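Local atomic coordinates of pyruvate kinase 1 (Trypanosoma brucei brucei, PDB entry 4KCT), a protein that transfers the phosphoryl group of phosphoenolpyruvate to ADP, giving pyruvate and ATP, and also has an intrinsic oxaloacetate decarboxylase activity. Residues Ala49-Ser54 with Glu59-Thr64; Ser155-Asp158 with Leu162-His165; Glu301-Asn306 with Asn341-Tyr346; Val362-Ile367 with Ser388-Gln393. All coordinates share one frame; numbering follows the deposited sequence.

Contact 1 (Ala49-Ser54 with Glu59-Thr64); sequences ARMNFS and EYHQTT. With K (potassium ion), chain D.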
loop_
_atom_site.group_PDB
_atom_site.type_symbol
_atom_site.label_atom_id
_atom_site.label_comp_id
_atom_site.label_asym_id
_atom_site.label_seq_id
_atom_site.Cartn_x
_atom_site.Cartn_y
_atom_site.Cartn_z
ATOM N N ALA A 49 1.773 9.445 -40.212
ATOM C CA ALA A 49 1.401 8.726 -41.415
ATOM C C ALA A 49 2.356 7.550 -41.653
ATOM O O ALA A 49 3.579 7.723 -41.693
ATOM C CB ALA A 49 1.404 9.671 -42.623
ATOM N N ARG A 50 1.800 6.356 -41.686
ATOM C CA ARG A 50 2.593 5.142 -41.883
ATOM C C ARG A 50 2.567 4.728 -43.364
ATOM O O ARG A 50 1.500 4.683 -43.992
ATOM C CB ARG A 50 2.056 4.019 -41.029
ATOM C CG ARG A 50 2.730 2.651 -41.254
ATOM C CD ARG A 50 2.008 1.575 -40.436
ATOM N NE ARG A 50 2.533 0.219 -40.644
ATOM C CZ ARG A 50 1.869 -0.738 -41.283
ATOM N NH1 ARG A 50 0.653 -0.487 -41.811
ATOM N NH2 ARG A 50 2.421 -1.932 -41.427
ATOM N N MET A 51 3.756 4.581 -43.942
ATOM C CA MET A 51 3.907 3.994 -45.260
ATOM C C MET A 51 4.323 2.536 -45.100
ATOM O O MET A 51 5.376 2.238 -44.521
ATOM C CB MET A 51 4.985 4.743 -46.054
ATOM C CG MET A 51 4.785 6.267 -46.115
ATOM S SD MET A 51 6.121 7.074 -47.003
ATOM C CE MET A 51 7.539 6.760 -45.934
ATOM N N ASN A 52 3.507 1.633 -45.628
ATOM C CA ASN A 52 3.784 0.225 -45.548
ATOM C C ASN A 52 4.558 -0.218 -46.761
ATOM O O ASN A 52 3.982 -0.392 -47.844
ATOM C CB ASN A 52 2.485 -0.572 -45.468
ATOM C CG ASN A 52 2.733 -2.065 -45.260
ATOM O OD1 ASN A 52 3.888 -2.517 -45.152
ATOM N ND2 ASN A 52 1.663 -2.832 -45.216
ATOM N N PHE A 53 5.873 -0.338 -46.606
ATOM C CA PHE A 53 6.740 -0.680 -47.739
ATOM C C PHE A 53 6.716 -2.162 -48.061
ATOM O O PHE A 53 7.429 -2.604 -48.957
ATOM C CB PHE A 53 8.194 -0.231 -47.490
ATOM C CG PHE A 53 8.474 1.177 -47.910
ATOM C CD1 PHE A 53 7.701 2.228 -47.432
ATOM C CD2 PHE A 53 9.508 1.458 -48.806
ATOM C CE1 PHE A 53 7.975 3.530 -47.807
ATOM C CE2 PHE A 53 9.785 2.755 -49.181
ATOM C CZ PHE A 53 8.992 3.790 -48.717
ATOM N N SER A 54 5.860 -2.928 -47.388
ATOM C CA SER A 54 5.536 -4.262 -47.903
ATOM C C SER A 54 4.898 -4.201 -49.295
ATOM O O SER A 54 5.032 -5.137 -50.068
ATOM C CB SER A 54 4.627 -5.027 -46.946
ATOM O OG SER A 54 5.333 -5.395 -45.788
ATOM N N GLU A 59 8.104 5.242 -56.060
ATOM C CA GLU A 59 7.308 6.307 -56.653
ATOM C C GLU A 59 5.963 6.493 -55.928
ATOM O O GLU A 59 5.528 7.628 -55.667
ATOM C CB GLU A 59 7.080 6.027 -58.143
ATOM C CG GLU A 59 5.966 6.842 -58.769
ATOM C CD GLU A 59 5.755 6.505 -60.246
ATOM O OE1 GLU A 59 5.838 7.431 -61.077
ATOM O OE2 GLU A 59 5.511 5.314 -60.574
ATOM N N TYR A 60 5.300 5.386 -55.614
ATOM C CA TYR A 60 4.048 5.448 -54.861
ATOM C C TYR A 60 4.254 6.147 -53.494
ATOM O O TYR A 60 3.510 7.074 -53.119
ATOM C CB TYR A 60 3.473 4.033 -54.670
ATOM C CG TYR A 60 2.116 4.015 -53.971
ATOM C CD1 TYR A 60 0.946 4.290 -54.682
ATOM C CD2 TYR A 60 2.022 3.840 -52.578
ATOM C CE1 TYR A 60 -0.289 4.296 -54.057
ATOM C CE2 TYR A 60 0.789 3.897 -51.931
ATOM C CZ TYR A 60 -0.361 4.129 -52.674
ATOM O OH TYR A 60 -1.575 4.243 -52.044
ATOM N N HIS A 61 5.285 5.732 -52.774
ATOM C CA HIS A 61 5.523 6.268 -51.445
ATOM C C HIS A 61 6.041 7.660 -51.482
ATOM O O HIS A 61 5.776 8.441 -50.583
ATOM C CB HIS A 61 6.459 5.363 -50.661
ATOM C CG HIS A 61 5.877 4.013 -50.380
ATOM N ND1 HIS A 61 4.709 3.855 -49.710
ATOM C CD2 HIS A 61 6.237 2.753 -50.840
ATOM C CE1 HIS A 61 4.392 2.550 -49.679
ATOM N NE2 HIS A 61 5.338 1.873 -50.337
ATOM N N GLN A 62 6.723 8.034 -52.568
ATOM C CA GLN A 62 7.118 9.425 -52.737
ATOM C C GLN A 62 5.888 10.336 -52.794
ATOM O O GLN A 62 5.896 11.443 -52.245
ATOM C CB GLN A 62 7.964 9.625 -54.011
ATOM C CG GLN A 62 8.456 11.070 -54.168
ATOM C CD GLN A 62 9.539 11.425 -53.169
ATOM O OE1 GLN A 62 10.592 10.797 -53.147
ATOM N NE2 GLN A 62 9.246 12.372 -52.267
ATOM N N THR A 63 4.866 9.902 -53.523
ATOM C CA THR A 63 3.592 10.635 -53.580
ATOM C C THR A 63 3.004 10.840 -52.168
ATOM O O THR A 63 2.537 11.936 -51.826
ATOM C CB THR A 63 2.583 9.922 -54.512
ATOM O OG1 THR A 63 3.132 9.864 -55.836
ATOM C CG2 THR A 63 1.248 10.660 -54.572
ATOM N N THR A 64 3.020 9.783 -51.359
ATOM C CA THR A 64 2.543 9.880 -49.979
ATOM C C THR A 64 3.339 10.920 -49.202
ATOM O O THR A 64 2.776 11.820 -48.604
ATOM C CB THR A 64 2.623 8.516 -49.249
ATOM O OG1 THR A 64 1.828 7.549 -49.960
ATOM C CG2 THR A 64 2.090 8.650 -47.747
HETATM K K K D . 5.570 -3.842 -43.448
HETATM O O HOH W 1 6.203 -6.321 -42.920
HETATM O O HOH W 2 3.296 -4.872 -41.974
#
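His61 lies flat against Phe53: the two rings form an offset stack with centroids 3.9 Å apart and planes inclined by only 14°. Phe53 CE1 comes within 3.4 Å of His61 CG, while His61 CD2 sits over the centre of the phenyl ring. The opposite face of the imidazole is met, toward its rim, by the edge of its neighbour Tyr60 at CD2. Its NE2 is hydrogen-bonded to the carbonyl oxygen of His55, which helps to fix the rotation of the ring. Met51, on strand 46-52, points at helix 58-75 and approaches the imidazole obliquely, Met51 CB lying 3.8 Å from His61 ND1. With CG anti to the carbonyl carbon (chi1 -52°), the thioether chain runs on past His61, and Met51 CG reaches Thr64 CG2 at 4.0 Å. Strand and helix run antiparallel, as expected for the first two elements of a beta-alpha-beta unit in the TIM barrel, the helix packing on the outside of the barrel wall. At the C-terminal end of this strand the chain turns to the potassium ion, bound by Asn52 OD1 at 2.7 Å and by Ser54 OG at 2.8 Å. Asn52 OD1 also accepts from Ser54 N in an Asx turn, which ties the two ligands together; Asp84, Thr85 and two waters complete the shell.

Contact 2 (Ser155-Asp158 with Leu162-His165); sequences SKED and LKCH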
loop_
_atom_site.group_PDB
_atom_site.type_symbol
_atom_site.label_atom_id
_atom_site.label_comp_id
_atom_site.label_asym_id
_atom_site.label_seq_id
_atom_site.Cartn_x
_atom_site.Cartn_y
_atom_site.Cartn_z
ATOM N N SER A 155 8.416 -36.416 -38.772
ATOM C CA SER A 155 9.776 -36.927 -38.647
ATOM C C SER A 155 10.736 -36.176 -39.555
ATOM O O SER A 155 10.326 -35.537 -40.531
ATOM C CB SER A 155 9.819 -38.421 -38.966
ATOM O OG SER A 155 9.375 -38.651 -40.282
ATOM N N LYS A 156 12.010 -36.219 -39.207
ATOM C CA LYS A 156 13.051 -35.726 -40.082
ATOM C C LYS A 156 13.568 -36.849 -40.978
ATOM O O LYS A 156 14.048 -37.850 -40.478
ATOM C CB LYS A 156 14.194 -35.166 -39.251
ATOM C CG LYS A 156 15.408 -34.784 -40.078
ATOM C CD LYS A 156 16.220 -33.725 -39.369
ATOM C CE LYS A 156 17.679 -34.106 -39.309
ATOM N NZ LYS A 156 18.434 -33.046 -38.596
ATOM N N GLU A 157 13.454 -36.686 -42.298
ATOM C CA GLU A 157 13.854 -37.743 -43.254
ATOM C C GLU A 157 15.345 -37.726 -43.593
ATOM O O GLU A 157 15.972 -38.781 -43.719
ATOM C CB GLU A 157 13.034 -37.656 -44.537
ATOM C CG GLU A 157 11.538 -37.814 -44.322
ATOM C CD GLU A 157 11.189 -39.127 -43.631
ATOM O OE1 GLU A 157 10.962 -39.118 -42.394
ATOM O OE2 GLU A 157 11.216 -40.179 -44.310
ATOM N N ASP A 158 15.873 -36.533 -43.858
ATOM C CA ASP A 158 17.325 -36.320 -44.004
ATOM C C ASP A 158 17.594 -34.862 -43.654
ATOM O O ASP A 158 16.720 -34.199 -43.098
ATOM C CB ASP A 158 17.789 -36.646 -45.426
ATOM C CG ASP A 158 17.028 -35.863 -46.493
ATOM O OD1 ASP A 158 16.785 -34.644 -46.318
ATOM O OD2 ASP A 158 16.730 -36.450 -47.541
ATOM N N LEU A 162 11.636 -32.737 -44.083
ATOM C CA LEU A 162 10.739 -33.125 -43.015
ATOM C C LEU A 162 9.487 -33.762 -43.611
ATOM O O LEU A 162 8.953 -33.294 -44.621
ATOM C CB LEU A 162 10.355 -31.900 -42.174
ATOM C CG LEU A 162 11.537 -31.172 -41.530
ATOM C CD1 LEU A 162 11.059 -29.899 -40.837
ATOM C CD2 LEU A 162 12.241 -32.088 -40.542
ATOM N N LYS A 163 9.019 -34.830 -42.983
ATOM C CA LYS A 163 7.731 -35.388 -43.307
ATOM C C LYS A 163 6.688 -34.805 -42.351
ATOM O O LYS A 163 6.901 -34.776 -41.133
ATOM C CB LYS A 163 7.783 -36.912 -43.175
ATOM C CG LYS A 163 6.485 -37.606 -43.531
ATOM C CD LYS A 163 6.691 -39.114 -43.674
ATOM C CE LYS A 163 5.975 -39.875 -42.565
ATOM N NZ LYS A 163 6.873 -40.188 -41.413
ATOM N N CYS A 164 5.578 -34.317 -42.904
ATOM C CA CYS A 164 4.620 -33.505 -42.131
ATOM C C CYS A 164 3.196 -34.030 -42.305
ATOM O O CYS A 164 2.867 -34.654 -43.314
ATOM C CB CYS A 164 4.673 -32.036 -42.571
ATOM S SG CYS A 164 6.266 -31.224 -42.282
ATOM N N HIS A 165 2.348 -33.728 -41.337
ATOM C CA HIS A 165 0.953 -34.136 -41.379
ATOM C C HIS A 165 0.108 -32.907 -41.541
ATOM O O HIS A 165 0.205 -31.988 -40.740
ATOM C CB HIS A 165 0.604 -34.844 -40.067
ATOM C CG HIS A 165 -0.873 -35.137 -39.898
ATOM N ND1 HIS A 165 -1.755 -34.208 -39.455
ATOM C CD2 HIS A 165 -1.593 -36.334 -40.021
ATOM C CE1 HIS A 165 -2.981 -34.774 -39.332
ATOM N NE2 HIS A 165 -2.879 -36.070 -39.679
#
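Ser155 and Lys163 face each other as an antiparallel hydrogen-bonded pair, joined by two backbone bonds: Lys163 N to Ser155 O at 2.9 Å and Ser155 N to Lys163 O at 3.2 Å. Leu162 CA adds a CA-H...O contact to the same Ser155 O. On the face carrying Ser155 and Lys163 a polar chain continues the pairing. Lys163 NZ donates to Ser155 OG at 3.1 Å, and the Ser155 hydroxyl in turn donates a hydrogen bond to Glu157 OE1 at 2.7 Å. Bends at chi3 (112°) and chi4 (-95°) curl the lysine back over the neighbouring strand to reach the serine. These strands, 149-158 and 161-166, form a beta hairpin, and near its turn Glu157 and Asp158 both face Thr161 in a classic beta bulge. Electrostatics are looser: Glu157 OE1 and Lys163 NZ stand 4.3 Å apart, beyond a salt bridge; Ser155 OG lies between them, bonded to both, and the opposite charges probably still attract. Apolar packing occupies the other face, where Lys156 and Leu162 make a non-hydrogen-bonded pair. There Leu162 CD2 rests 3.9 Å from Lys156 CB, and helix 132-135 covers the leucine through Leu132 and Thr133.

Contact 3 (Glu301-Asn306 with Asn341-Tyr346); sequences ESMTSN and NEVVQY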
loop_
_atom_site.group_PDB
_atom_site.type_symbol
_atom_site.label_atom_id
_atom_site.label_comp_id
_atom_site.label_asym_id
_atom_site.label_seq_id
_atom_site.Cartn_x
_atom_site.Cartn_y
_atom_site.Cartn_z
ATOM N N GLU A 301 -11.027 -3.121 -37.137
ATOM C CA GLU A 301 -10.983 -3.782 -38.434
ATOM C C GLU A 301 -12.324 -3.698 -39.203
ATOM O O GLU A 301 -12.354 -3.457 -40.407
ATOM C CB GLU A 301 -10.579 -5.248 -38.234
ATOM C CG GLU A 301 -10.340 -6.019 -39.518
ATOM C CD GLU A 301 -9.200 -5.453 -40.334
ATOM O OE1 GLU A 301 -9.119 -5.783 -41.537
ATOM O OE2 GLU A 301 -8.361 -4.719 -39.776
ATOM N N SER A 302 -13.418 -3.969 -38.516
ATOM C CA SER A 302 -14.703 -4.082 -39.207
ATOM C C SER A 302 -15.093 -2.735 -39.835
ATOM O O SER A 302 -15.933 -2.685 -40.747
ATOM C CB SER A 302 -15.786 -4.530 -38.246
ATOM O OG SER A 302 -16.118 -3.484 -37.338
ATOM N N MET A 303 -14.485 -1.642 -39.360
ATOM C CA MET A 303 -14.738 -0.322 -39.990
ATOM C C MET A 303 -14.044 -0.143 -41.343
ATOM O O MET A 303 -14.222 0.882 -42.001
ATOM C CB MET A 303 -14.392 0.850 -39.054
ATOM C CG MET A 303 -15.319 0.975 -37.852
ATOM S SD MET A 303 -15.293 2.616 -37.072
ATOM C CE MET A 303 -16.108 3.604 -38.317
ATOM N N THR A 304 -13.301 -1.156 -41.787
ATOM C CA THR A 304 -12.870 -1.195 -43.162
ATOM C C THR A 304 -14.098 -1.143 -44.102
ATOM O O THR A 304 -14.071 -0.452 -45.141
ATOM C CB THR A 304 -11.997 -2.439 -43.446
ATOM O OG1 THR A 304 -10.909 -2.469 -42.509
ATOM C CG2 THR A 304 -11.381 -2.375 -44.908
ATOM N N SER A 305 -15.209 -1.728 -43.643
ATOM C CA SER A 305 -16.405 -1.935 -44.479
ATOM C C SER A 305 -17.642 -1.301 -43.880
ATOM O O SER A 305 -18.671 -1.246 -44.540
ATOM C CB SER A 305 -16.696 -3.431 -44.633
ATOM O OG SER A 305 -15.844 -4.001 -45.583
ATOM N N ASN A 306 -17.634 -1.130 -42.559
ATOM C CA ASN A 306 -18.842 -0.719 -41.833
ATOM C C ASN A 306 -18.644 0.606 -41.159
ATOM O O ASN A 306 -17.528 0.961 -40.794
ATOM C CB ASN A 306 -19.265 -1.772 -40.796
ATOM C CG ASN A 306 -19.430 -3.163 -41.402
ATOM O OD1 ASN A 306 -20.297 -3.386 -42.233
ATOM N ND2 ASN A 306 -18.558 -4.087 -41.018
ATOM N N ASN A 341 -12.047 8.616 -42.512
ATOM C CA ASN A 341 -12.226 9.714 -41.533
ATOM C C ASN A 341 -13.023 9.273 -40.307
ATOM O O ASN A 341 -12.660 9.598 -39.183
ATOM C CB ASN A 341 -12.882 10.938 -42.172
ATOM C CG ASN A 341 -12.053 11.505 -43.300
ATOM O OD1 ASN A 341 -10.831 11.508 -43.228
ATOM N ND2 ASN A 341 -12.710 11.837 -44.425
ATOM N N GLU A 342 -14.088 8.505 -40.522
ATOM C CA GLU A 342 -14.963 8.112 -39.416
ATOM C C GLU A 342 -14.201 7.154 -38.461
ATOM O O GLU A 342 -14.456 7.156 -37.266
ATOM C CB GLU A 342 -16.232 7.412 -39.924
ATOM C CG GLU A 342 -17.214 8.344 -40.644
ATOM C CD GLU A 342 -16.854 8.563 -42.112
ATOM O OE1 GLU A 342 -15.867 7.989 -42.602
ATOM O OE2 GLU A 342 -17.519 9.390 -42.765
ATOM N N VAL A 343 -13.385 6.262 -39.021
ATOM C CA VAL A 343 -12.633 5.321 -38.179
ATOM C C VAL A 343 -11.626 6.063 -37.281
ATOM O O VAL A 343 -11.566 5.812 -36.072
ATOM C CB VAL A 343 -11.981 4.147 -38.979
ATOM C CG1 VAL A 343 -10.868 4.631 -39.876
ATOM C CG2 VAL A 343 -11.427 3.091 -38.020
ATOM N N VAL A 344 -10.966 7.078 -37.834
ATOM C CA VAL A 344 -10.037 7.885 -37.035
ATOM C C VAL A 344 -10.785 8.687 -35.968
ATOM O O VAL A 344 -10.355 8.762 -34.822
ATOM C CB VAL A 344 -9.183 8.807 -37.907
ATOM C CG1 VAL A 344 -8.427 9.819 -37.034
ATOM C CG2 VAL A 344 -8.214 7.966 -38.774
ATOM N N GLN A 345 -11.932 9.244 -36.340
ATOM C CA GLN A 345 -12.759 9.967 -35.380
ATOM C C GLN A 345 -13.257 9.079 -34.231
ATOM O O GLN A 345 -13.212 9.490 -33.076
ATOM C CB GLN A 345 -13.940 10.665 -36.093
ATOM C CG GLN A 345 -13.492 11.845 -36.973
ATOM C CD GLN A 345 -14.551 12.234 -38.006
ATOM O OE1 GLN A 345 -15.702 11.860 -37.876
ATOM N NE2 GLN A 345 -14.132 12.902 -39.077
ATOM N N TYR A 346 -13.707 7.852 -34.540
ATOM C CA TYR A 346 -14.073 6.892 -33.474
ATOM C C TYR A 346 -12.875 6.598 -32.600
ATOM O O TYR A 346 -12.995 6.544 -31.374
ATOM C CB TYR A 346 -14.601 5.574 -34.045
ATOM C CG TYR A 346 -16.090 5.465 -34.067
ATOM C CD1 TYR A 346 -16.807 5.277 -32.897
ATOM C CD2 TYR A 346 -16.800 5.594 -35.265
ATOM C CE1 TYR A 346 -18.187 5.198 -32.915
ATOM C CE2 TYR A 346 -18.176 5.539 -35.287
ATOM C CZ TYR A 346 -18.862 5.291 -34.118
ATOM O OH TYR A 346 -20.230 5.243 -34.137
#
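Met303 and Val343 mark the closest backbone approach, with their CA atoms 6.3 Å apart, where the short 3-10 segment 301-304 comes up to helix 340-356. Two carbonyls hold the 3-10 turn and the loop after it: Glu301 O accepts from Thr304 N and from Thr304 OG1, the hydroxyl bond (2.7 Å) lying in the carbonyl plane, and Ser302 O accepts from Ser305 N and Asn306 N. Met303 carries the whole contact. Its CB rests on the Val343 methyl CG2 at 3.9 Å, and the sulfur continues past Val343 to the Tyr346 ring. A bend at chi3 (70°) turns the methyl back toward Glu342, so that Met303 CE touches Glu342 CB at 4.1 Å while staying 3.7 Å from Tyr346 CD2. The methionine and tyrosine side chains cross at roughly a right angle. Tyr346 also makes a cation-pi contact with Arg349 and packs on Ala272 of the second subunit, so the ring links this packing to a subunit interface. Met303 SD stands 4.6 Å from the ring centroid, 45° off the normal, an oblique Met-aromatic contact joining the loop after TIM-barrel strand 293-296 to helix 340-356, which follows strand 327-330 and short helix 332-335.

Contact 4 (Val362-Ile367 with Ser388-Gln393); sequences VMFNSI and SAFEVQ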
loop_
_atom_site.group_PDB
_atom_site.type_symbol
_atom_site.label_atom_id
_atom_site.label_comp_id
_atom_site.label_asym_id
_atom_site.label_seq_id
_atom_site.Cartn_x
_atom_site.Cartn_y
_atom_site.Cartn_z
ATOM N N VAL A 362 -2.211 6.896 -10.442
ATOM C CA VAL A 362 -1.752 5.505 -10.312
ATOM C C VAL A 362 -0.574 5.149 -11.189
ATOM O O VAL A 362 0.398 4.567 -10.691
ATOM C CB VAL A 362 -2.884 4.475 -10.489
ATOM C CG1 VAL A 362 -2.299 3.066 -10.642
ATOM C CG2 VAL A 362 -3.815 4.520 -9.280
ATOM N N MET A 363 -0.609 5.546 -12.478
ATOM C CA MET A 363 0.527 5.291 -13.353
ATOM C C MET A 363 1.748 6.043 -12.856
ATOM O O MET A 363 2.850 5.487 -12.811
ATOM C CB MET A 363 0.239 5.670 -14.828
ATOM C CG MET A 363 -0.552 4.625 -15.607
ATOM S SD MET A 363 0.530 3.301 -16.162
ATOM C CE MET A 363 0.930 3.847 -17.836
ATOM N N PHE A 364 1.570 7.332 -12.548
ATOM C CA PHE A 364 2.682 8.126 -12.045
ATOM C C PHE A 364 3.410 7.412 -10.916
ATOM O O PHE A 364 4.663 7.256 -10.935
ATOM C CB PHE A 364 2.196 9.521 -11.576
ATOM C CG PHE A 364 3.282 10.352 -10.907
ATOM C CD1 PHE A 364 4.315 10.893 -11.655
ATOM C CD2 PHE A 364 3.348 10.447 -9.505
ATOM C CE1 PHE A 364 5.349 11.628 -11.052
ATOM C CE2 PHE A 364 4.419 11.141 -8.883
ATOM C CZ PHE A 364 5.379 11.778 -9.670
ATOM N N ASN A 365 2.658 7.052 -9.891
ATOM C CA ASN A 365 3.247 6.420 -8.699
ATOM C C ASN A 365 3.877 5.058 -8.997
ATOM O O ASN A 365 4.982 4.749 -8.505
ATOM C CB ASN A 365 2.191 6.293 -7.596
ATOM C CG ASN A 365 1.929 7.627 -6.901
ATOM O OD1 ASN A 365 2.856 8.385 -6.646
ATOM N ND2 ASN A 365 0.670 7.986 -6.774
ATOM N N SER A 366 3.202 4.248 -9.800
ATOM C CA SER A 366 3.724 2.901 -10.134
ATOM C C SER A 366 5.012 2.993 -10.939
ATOM O O SER A 366 5.983 2.249 -10.687
ATOM C CB SER A 366 2.693 2.082 -10.913
ATOM O OG SER A 366 1.542 1.837 -10.143
ATOM N N ILE A 367 5.032 3.894 -11.909
ATOM C CA ILE A 367 6.246 4.117 -12.708
ATOM C C ILE A 367 7.406 4.659 -11.864
ATOM O O ILE A 367 8.500 4.128 -11.915
ATOM C CB ILE A 367 5.975 5.059 -13.909
ATOM C CG1 ILE A 367 5.043 4.351 -14.912
ATOM C CG2 ILE A 367 7.291 5.493 -14.586
ATOM C CD1 ILE A 367 4.342 5.300 -15.852
ATOM N N SER A 388 4.326 18.019 -9.093
ATOM C CA SER A 388 3.836 19.356 -8.775
ATOM C C SER A 388 2.602 19.725 -9.603
ATOM O O SER A 388 1.692 20.366 -9.090
ATOM C CB SER A 388 4.946 20.426 -8.892
ATOM O OG SER A 388 5.405 20.591 -10.227
ATOM N N ALA A 389 2.533 19.233 -10.852
ATOM C CA ALA A 389 1.342 19.443 -11.702
ATOM C C ALA A 389 0.097 18.806 -11.091
ATOM O O ALA A 389 -0.998 19.406 -11.070
ATOM C CB ALA A 389 1.589 18.887 -13.109
ATOM N N PHE A 390 0.239 17.588 -10.594
ATOM C CA PHE A 390 -0.869 16.982 -9.876
ATOM C C PHE A 390 -1.221 17.797 -8.629
ATOM O O PHE A 390 -2.397 17.992 -8.341
ATOM C CB PHE A 390 -0.546 15.523 -9.503
ATOM C CG PHE A 390 -0.638 14.571 -10.665
ATOM C CD1 PHE A 390 -1.865 14.388 -11.348
ATOM C CD2 PHE A 390 0.470 13.852 -11.078
ATOM C CE1 PHE A 390 -1.981 13.408 -12.347
ATOM C CE2 PHE A 390 0.378 12.938 -12.143
ATOM C CZ PHE A 390 -0.850 12.727 -12.776
ATOM N N GLU A 391 -0.214 18.196 -7.834
ATOM C CA GLU A 391 -0.527 18.878 -6.543
ATOM C C GLU A 391 -1.290 20.184 -6.758
ATOM O O GLU A 391 -2.128 20.562 -5.930
ATOM C CB GLU A 391 0.722 19.182 -5.717
ATOM C CG GLU A 391 1.723 18.054 -5.605
ATOM C CD GLU A 391 1.240 16.921 -4.749
ATOM O OE1 GLU A 391 2.086 16.069 -4.381
ATOM O OE2 GLU A 391 0.019 16.865 -4.446
ATOM N N VAL A 392 -0.947 20.911 -7.810
ATOM C CA VAL A 392 -1.630 22.200 -8.076
ATOM C C VAL A 392 -2.734 22.135 -9.079
ATOM O O VAL A 392 -3.312 23.166 -9.404
ATOM C CB VAL A 392 -0.696 23.337 -8.524
ATOM C CG1 VAL A 392 0.273 23.712 -7.455
ATOM C CG2 VAL A 392 -0.028 23.030 -9.869
ATOM N N GLN A 393 -2.994 20.946 -9.621
ATOM C CA GLN A 393 -3.959 20.764 -10.698
ATOM C C GLN A 393 -3.601 21.662 -11.884
ATOM O O GLN A 393 -4.483 22.319 -12.479
ATOM C CB GLN A 393 -5.411 21.036 -10.201
ATOM C CG GLN A 393 -5.847 20.091 -9.077
ATOM C CD GLN A 393 -7.266 20.360 -8.579
ATOM O OE1 GLN A 393 -7.724 21.499 -8.559
ATOM N NE2 GLN A 393 -7.894 19.341 -8.045
#
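Phe364 meets Phe390 near the root of its side chain. Its CB is 3.9 Å from Phe390 CE2, the closest approach between the two segments, and the next atom, Phe364 CG, lies 4.1 Å from that same CE2. Farther out the ring leaves its partner behind: with CG anti to the backbone N (chi1 174°), it extends toward helix 377-392 and packs against Val386 and Ala387, one turn before Phe390. Phe390 comes the other way, and the two side chains run antiparallel alongside each other, each reaching toward the other's helix. The ring planes are inclined at 59° with centroids 5.9 Å apart, an oblique pairing of the rings. Phe390 also touches Thr361 and Asn416. The backbones stay well separated, the CA atoms of Phe364 and Phe390 being 9.8 Å apart, and the two aromatic side chains bridge helix 362-369 and helix 377-392. Beyond Phe390 the second helix closes in a Schellman motif at Gln393, while Glu391 forms a salt bridge with Lys368 of the third subunit. The Phe364-Phe390 contact itself is purely apolar, small in area and without directional bonds, which implies that shape and burial, more than polarity, set its geometry.

How the contacts relate
Contacts 1 and 3 both belong to the TIM barrel, their centres about 21 Å apart and their nearest atoms about 10 Å apart. Contact 1 is next to the catalytic centre: besides binding potassium, Asn52 has its side chain about 7 Å from the bound pyruvic acid and about 8 Å from the magnesium ion. Contact 2 lies in a separate mixed sheet, the small beta domain of pyruvate kinases, with its centre about 41 Å from that of contact 1. Contact 4 is about 58 Å from contact 2, centre to centre, on the opposite side of the chain's centre. Helices 340-356 and 362-369, consecutive in sequence, carry the chain from contact 3 to contact 4.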